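Local coordinates for protein serine protease inhibitor (Schistosoma haematobium, PDB 3STO) that is a serpin that probably inhibits serine-type endopeptidases, at residues 308-311 with 312-315. Residues are numbered along the deposited sequence; the frame is centred on the assembly and turned at random.
Sequences PTLK and SIGV
A Schellman motif ends the short helix 307-312, its paired backbone bonds joining Leu310 and Lys311 to Gly314 and Val315. The outer bond runs from Val315 N to Leu310 O at 2.8 Å and is only modestly bent at the hydrogen. The inner one, Gly314 N to Lys311 O at 3.0 Å, comes from well above the carbonyl plane, 60° out of it, and so not along a lone pair. Just before the cap the helical pattern still holds, with Ser312 N bonded to Pro308 O at 2.8 Å. Ile313, the first residue to leave helical backbone angles, has its N shared weakly between Thr309 O and Leu310 O. Gly314, the C' residue of the motif, reverses the chain at a positive phi of 121°, a backbone conformation that glycine adopts readily. After the reversal Val315 O turns back toward Lys311 CA, a CA-H...O contact of 3.3 Å.

Apolar side chains close over one face of the turn. The CD1 end of Ile313 meets the CD2 branch of Leu310 at 4.2 Å, the two chains crossing at a slant; chi1 of 68° sets Ile313 CG1 between its own N and carbonyl carbon, near the carbonyl oxygens of Thr309 and Leu310. Val315 CB lies 3.5 Å from Leu310 O, beside the outer bond. Leu310 and Val315 both pack on Leu50 of helix 43-55, and Thr309 and Ile313 touch Thr29 of helix 18-30. Leu310 CB to Val315 CB at 4.4 Å is the apolar contact between C3 and C'' that accompanies the Schellman C-cap.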
loop_
_atom_site.group_PDB
_atom_site.type_symbol
_atom_site.label_atom_id
_atom_site.label_comp_id
_atom_site.label_asym_id
_atom_site.label_seq_id
_atom_site.Cartn_x
_atom_site.Cartn_y
_atom_site.Cartn_z
ATOM N N PRO A 308 -0.238 13.189 9.742
ATOM C CA PRO A 308 -0.583 14.465 9.083
ATOM C C PRO A 308 -1.578 14.315 7.926
ATOM O O PRO A 308 -2.550 15.076 7.845
ATOM C CB PRO A 308 0.770 14.976 8.574
ATOM C CG PRO A 308 1.793 14.310 9.479
ATOM C CD PRO A 308 1.224 12.958 9.760
ATOM N N THR A 309 -1.350 13.343 7.051
ATOM C CA THR A 309 -2.281 13.080 5.952
ATOM C C THR A 309 -3.664 12.723 6.456
ATOM O O THR A 309 -4.654 13.225 5.931
ATOM C CB THR A 309 -1.809 11.892 5.065
ATOM O OG1 THR A 309 -0.501 12.153 4.556
ATOM C CG2 THR A 309 -2.771 11.669 3.908
ATOM N N LEU A 310 -3.715 11.831 7.451
ATOM C CA LEU A 310 -4.984 11.444 8.099
ATOM C C LEU A 310 -5.706 12.610 8.793
ATOM O O LEU A 310 -6.923 12.721 8.715
ATOM C CB LEU A 310 -4.790 10.273 9.081
ATOM C CG LEU A 310 -4.434 8.929 8.432
ATOM C CD1 LEU A 310 -4.060 7.915 9.473
ATOM C CD2 LEU A 310 -5.581 8.420 7.585
ATOM N N LYS A 311 -4.951 13.485 9.446
ATOM C CA LYS A 311 -5.537 14.702 9.985
ATOM C C LYS A 311 -6.145 15.494 8.866
ATOM O O LYS A 311 -7.327 15.901 8.913
ATOM C CB LYS A 311 -4.487 15.551 10.699
ATOM C CG LYS A 311 -4.230 15.133 12.127
ATOM C CD LYS A 311 -2.973 15.760 12.674
ATOM C CE LYS A 311 -2.888 15.513 14.141
ATOM N NZ LYS A 311 -1.536 15.861 14.680
ATOM N N SER A 312 -5.325 15.721 7.852
ATOM C CA SER A 312 -5.758 16.444 6.661
ATOM C C SER A 312 -7.033 15.903 5.987
ATOM O O SER A 312 -7.791 16.675 5.416
ATOM C CB SER A 312 -4.630 16.482 5.644
ATOM O OG SER A 312 -5.130 16.970 4.420
ATOM N N ILE A 313 -7.290 14.595 6.052
ATOM C CA ILE A 313 -8.488 14.071 5.412
ATOM C C ILE A 313 -9.635 13.819 6.375
ATOM O O ILE A 313 -10.642 13.206 5.997
ATOM C CB ILE A 313 -8.231 12.800 4.495
ATOM C CG1 ILE A 313 -7.818 11.574 5.306
ATOM C CG2 ILE A 313 -7.184 13.085 3.403
ATOM C CD1 ILE A 313 -7.427 10.412 4.409
ATOM N N GLY A 314 -9.500 14.286 7.611
ATOM C CA GLY A 314 -10.650 14.312 8.505
ATOM C C GLY A 314 -10.537 13.535 9.804
ATOM O O GLY A 314 -11.434 13.582 10.626
ATOM N N VAL A 315 -9.439 12.816 10.000
ATOM C CA VAL A 315 -9.268 12.019 11.211
ATOM C C VAL A 315 -8.348 12.730 12.205
ATOM O O VAL A 315 -7.116 12.653 12.112
ATOM C CB VAL A 315 -8.735 10.614 10.883
ATOM C CG1 VAL A 315 -8.520 9.781 12.176
ATOM C CG2 VAL A 315 -9.682 9.934 9.902
#